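Local coordinates for malonyl CoA reductase (malonate semialdehyde-forming) (Sulfolobus tokodaii, PDB 2EP5), which probably catalyses the NADPH-dependent reduction of malonyl-CoA to malonate semialdehyde (3-oxopropanoate), releasing CoA and NADP(+), at residues A[125-133]-A[342-350]. Numbering follows the deposited sequence.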
loop_
_atom_site.group_PDB
_atom_site.type_symbol
_atom_site.label_atom_id
_atom_site.label_comp_id
_atom_site.label_asym_id
_atom_site.label_seq_id
_atom_site.Cartn_x
_atom_site.Cartn_y
_atom_site.Cartn_z
ATOM N N ASN A 125 -19.998 29.985 8.982
ATOM C CA ASN A 125 -20.171 31.421 8.790
ATOM C C ASN A 125 -21.108 31.836 7.656
ATOM O O ASN A 125 -20.747 32.670 6.826
ATOM C CB ASN A 125 -18.797 32.070 8.572
ATOM C CG ASN A 125 -18.108 31.560 7.320
ATOM O OD1 ASN A 125 -18.349 30.438 6.882
ATOM N ND2 ASN A 125 -17.236 32.375 6.748
ATOM N N TRP A 126 -22.311 31.273 7.625
ATOM C CA TRP A 126 -23.261 31.632 6.583
ATOM C C TRP A 126 -23.582 33.127 6.611
ATOM O O TRP A 126 -23.817 33.738 5.568
ATOM C CB TRP A 126 -24.549 30.819 6.726
ATOM C CG TRP A 126 -25.205 30.917 8.063
ATOM C CD1 TRP A 126 -24.969 30.132 9.156
ATOM C CD2 TRP A 126 -26.229 31.841 8.446
ATOM N NE1 TRP A 126 -25.788 30.506 10.193
ATOM C CE2 TRP A 126 -26.571 31.554 9.786
ATOM C CE3 TRP A 126 -26.891 32.886 7.786
ATOM C CZ2 TRP A 126 -27.547 32.272 10.479
ATOM C CZ3 TRP A 126 -27.863 33.601 8.476
ATOM C CH2 TRP A 126 -28.181 33.289 9.811
ATOM N N GLU A 127 -23.566 33.708 7.811
ATOM C CA GLU A 127 -23.848 35.127 8.002
ATOM C C GLU A 127 -22.894 36.015 7.206
ATOM O O GLU A 127 -23.238 37.146 6.843
ATOM C CB GLU A 127 -23.750 35.502 9.489
ATOM C CG GLU A 127 -24.673 34.713 10.403
ATOM C CD GLU A 127 -23.922 33.719 11.286
ATOM O OE1 GLU A 127 -23.135 32.899 10.753
ATOM O OE2 GLU A 127 -24.130 33.758 12.522
ATOM N N HIS A 128 -21.696 35.510 6.934
ATOM C CA HIS A 128 -20.725 36.292 6.190
ATOM C C HIS A 128 -21.187 36.637 4.781
ATOM O O HIS A 128 -20.622 37.526 4.146
ATOM C CB HIS A 128 -19.377 35.570 6.152
ATOM C CG HIS A 128 -18.683 35.522 7.479
ATOM N ND1 HIS A 128 -17.386 35.078 7.627
ATOM C CD2 HIS A 128 -19.101 35.880 8.717
ATOM C CE1 HIS A 128 -17.033 35.171 8.897
ATOM N NE2 HIS A 128 -18.056 35.654 9.580
ATOM N N LEU A 129 -22.218 35.944 4.295
ATOM C CA LEU A 129 -22.751 36.206 2.954
ATOM C C LEU A 129 -23.259 37.645 2.809
ATOM O O LEU A 129 -23.445 38.144 1.699
ATOM C CB LEU A 129 -23.883 35.225 2.626
ATOM C CG LEU A 129 -23.438 33.811 2.241
ATOM C CD1 LEU A 129 -24.638 32.874 2.168
ATOM C CD2 LEU A 129 -22.710 33.866 0.906
ATOM N N GLU A 130 -23.482 38.307 3.937
ATOM C CA GLU A 130 -23.953 39.682 3.916
ATOM C C GLU A 130 -22.965 40.572 3.173
ATOM O O GLU A 130 -23.321 41.666 2.729
ATOM C CB GLU A 130 -24.149 40.207 5.338
ATOM C CG GLU A 130 -25.183 39.445 6.140
ATOM C CD GLU A 130 -25.962 40.349 7.071
ATOM O OE1 GLU A 130 -26.642 41.265 6.560
ATOM O OE2 GLU A 130 -25.895 40.154 8.306
ATOM N N LEU A 131 -21.725 40.106 3.045
ATOM C CA LEU A 131 -20.704 40.873 2.341
ATOM C C LEU A 131 -21.145 41.104 0.914
ATOM O O LEU A 131 -20.699 42.050 0.270
ATOM C CB LEU A 131 -19.364 40.134 2.317
ATOM C CG LEU A 131 -18.423 40.230 3.516
ATOM C CD1 LEU A 131 -17.144 39.445 3.209
ATOM C CD2 LEU A 131 -18.086 41.689 3.808
ATOM N N LEU A 132 -22.019 40.233 0.420
ATOM C CA LEU A 132 -22.494 40.342 -0.950
ATOM C C LEU A 132 -23.279 41.621 -1.212
ATOM O O LEU A 132 -23.385 42.064 -2.353
ATOM C CB LEU A 132 -23.350 39.121 -1.310
ATOM C CG LEU A 132 -22.589 37.796 -1.427
ATOM C CD1 LEU A 132 -23.553 36.662 -1.789
ATOM C CD2 LEU A 132 -21.498 37.933 -2.476
ATOM N N LYS A 133 -23.817 42.216 -0.153
ATOM C CA LYS A 133 -24.606 43.441 -0.275
ATOM C C LYS A 133 -23.807 44.661 -0.723
ATOM O O LYS A 133 -24.380 45.630 -1.199
ATOM C CB LYS A 133 -25.281 43.768 1.060
ATOM C CG LYS A 133 -26.411 42.822 1.445
ATOM C CD LYS A 133 -26.945 43.128 2.844
ATOM C CE LYS A 133 -27.414 44.577 2.967
ATOM N NZ LYS A 133 -27.969 44.894 4.320
ATOM N N GLU A 342 -27.210 26.214 -1.798
ATOM C CA GLU A 342 -28.503 25.970 -1.156
ATOM C C GLU A 342 -28.801 27.073 -0.133
ATOM O O GLU A 342 -29.910 27.611 -0.087
ATOM C CB GLU A 342 -28.519 24.598 -0.470
ATOM C CG GLU A 342 -27.988 23.472 -1.348
ATOM C CD GLU A 342 -28.173 22.089 -0.739
ATOM O OE1 GLU A 342 -28.216 21.968 0.502
ATOM O OE2 GLU A 342 -28.260 21.112 -1.509
ATOM N N VAL A 343 -27.806 27.412 0.679
ATOM C CA VAL A 343 -27.972 28.455 1.685
ATOM C C VAL A 343 -28.335 29.797 1.035
ATOM O O VAL A 343 -29.234 30.497 1.501
ATOM C CB VAL A 343 -26.677 28.645 2.514
ATOM C CG1 VAL A 343 -26.803 29.882 3.390
ATOM C CG2 VAL A 343 -26.409 27.405 3.367
ATOM N N MET A 344 -27.622 30.145 -0.033
ATOM C CA MET A 344 -27.853 31.394 -0.745
ATOM C C MET A 344 -29.296 31.484 -1.236
ATOM O O MET A 344 -29.922 32.538 -1.147
ATOM C CB MET A 344 -26.884 31.516 -1.928
ATOM C CG MET A 344 -25.433 31.779 -1.535
ATOM S SD MET A 344 -24.288 31.693 -2.935
ATOM C CE MET A 344 -24.484 33.312 -3.670
ATOM N N LYS A 345 -29.826 30.379 -1.753
ATOM C CA LYS A 345 -31.207 30.370 -2.220
ATOM C C LYS A 345 -32.109 30.585 -1.002
ATOM O O LYS A 345 -33.041 31.388 -1.036
ATOM C CB LYS A 345 -31.533 29.033 -2.898
ATOM C CG LYS A 345 -32.989 28.879 -3.335
ATOM C CD LYS A 345 -33.382 29.914 -4.380
ATOM C CE LYS A 345 -34.857 29.790 -4.764
ATOM N NZ LYS A 345 -35.255 30.762 -5.825
ATOM N N GLU A 346 -31.807 29.870 0.077
ATOM C CA GLU A 346 -32.565 29.970 1.322
ATOM C C GLU A 346 -32.590 31.395 1.885
ATOM O O GLU A 346 -33.586 31.821 2.469
ATOM C CB GLU A 346 -31.964 29.017 2.360
ATOM C CG GLU A 346 -32.585 29.085 3.752
ATOM C CD GLU A 346 -34.057 28.748 3.744
ATOM O OE1 GLU A 346 -34.472 27.938 2.885
ATOM O OE2 GLU A 346 -34.798 29.280 4.600
ATOM N N LEU A 347 -31.498 32.133 1.709
ATOM C CA LEU A 347 -31.415 33.493 2.227
ATOM C C LEU A 347 -31.848 34.581 1.241
ATOM O O LEU A 347 -31.883 35.763 1.588
ATOM C CB LEU A 347 -29.994 33.770 2.725
ATOM C CG LEU A 347 -29.550 32.857 3.868
ATOM C CD1 LEU A 347 -28.156 33.244 4.354
ATOM C CD2 LEU A 347 -30.561 32.965 5.002
ATOM N N GLY A 348 -32.174 34.193 0.013
ATOM C CA GLY A 348 -32.615 35.181 -0.955
ATOM C C GLY A 348 -31.561 35.816 -1.843
ATOM O O GLY A 348 -31.886 36.688 -2.647
ATOM N N TYR A 349 -30.300 35.424 -1.702
ATOM C CA TYR A 349 -29.275 35.976 -2.576
ATOM C C TYR A 349 -29.438 35.243 -3.897
ATOM O O TYR A 349 -29.001 35.715 -4.942
ATOM C CB TYR A 349 -27.875 35.717 -2.028
ATOM C CG TYR A 349 -27.628 36.286 -0.655
ATOM C CD1 TYR A 349 -27.998 35.586 0.491
ATOM C CD2 TYR A 349 -27.015 37.525 -0.500
ATOM C CE1 TYR A 349 -27.758 36.106 1.763
ATOM C CE2 TYR A 349 -26.771 38.056 0.765
ATOM C CZ TYR A 349 -27.141 37.345 1.890
ATOM O OH TYR A 349 -26.889 37.867 3.137
ATOM N N ILE A 350 -30.075 34.074 -3.813
ATOM C CA ILE A 350 -30.352 33.196 -4.950
ATOM C C ILE A 350 -29.115 32.743 -5.730
ATOM O O ILE A 350 -28.687 33.453 -6.658
ATOM C CB ILE A 350 -31.374 33.848 -5.900
ATOM C CG1 ILE A 350 -32.585 34.306 -5.091
ATOM C CG2 ILE A 350 -31.838 32.852 -6.951
ATOM C CD1 ILE A 350 -33.167 33.236 -4.194
ATOM O OXT ILE A 350 -28.574 31.672 -5.386
#
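Y349 lays one face of its phenol ring over CB of L129, whose distance to Y349 CZ is 4.0 Å, bringing the C-terminal tail against the 3-10 segment 126-131. With CG of Y349 beside its backbone N (chi1 -59°), the ring reaches back across L129 to L132, whose CD1 lies 3.8 Å from Y349 CD2. Its OH ends near the backbone of E130, 3.5 Å from E130 N; that N already bonds to E127 O.

CD1 of L129 enters the helix surface between V343 and M344, 3.9 Å from both V343 CG1 and M344 CG. L132 and M344 extend this apolar patch at right angles to each other: the M344 chain bends at its last torsion (chi3 81°), bringing CE to 4.0 Å from L132 CD1. Both side chains also rest on V146.

At the other end, W126 and L347 cross at about a right angle, with L347 CD1 3.7 Å from W126 CE3 and oblique to the indole. W126 CB lies 4.1 Å from V343 CG1, and E127 CG sits over one face of the indole. L271 of helix 271-274 touches both W126 and L347.

The turn that delivers Y349 is a Schellman motif: G348 has positive phi (91°), G348 N bonds to K345 O and, weakly, Y349 N to M344 O; I350 N also bonds to M344 O. The contact thus packs the C-terminal helix 334-347 against the 3-10 approach to helix 132-140, beside strand 144-147, outermost in this chain's parallel sheet, in the Rossmann-type nucleotide-binding domain of the aspartate-semialdehyde dehydrogenase family.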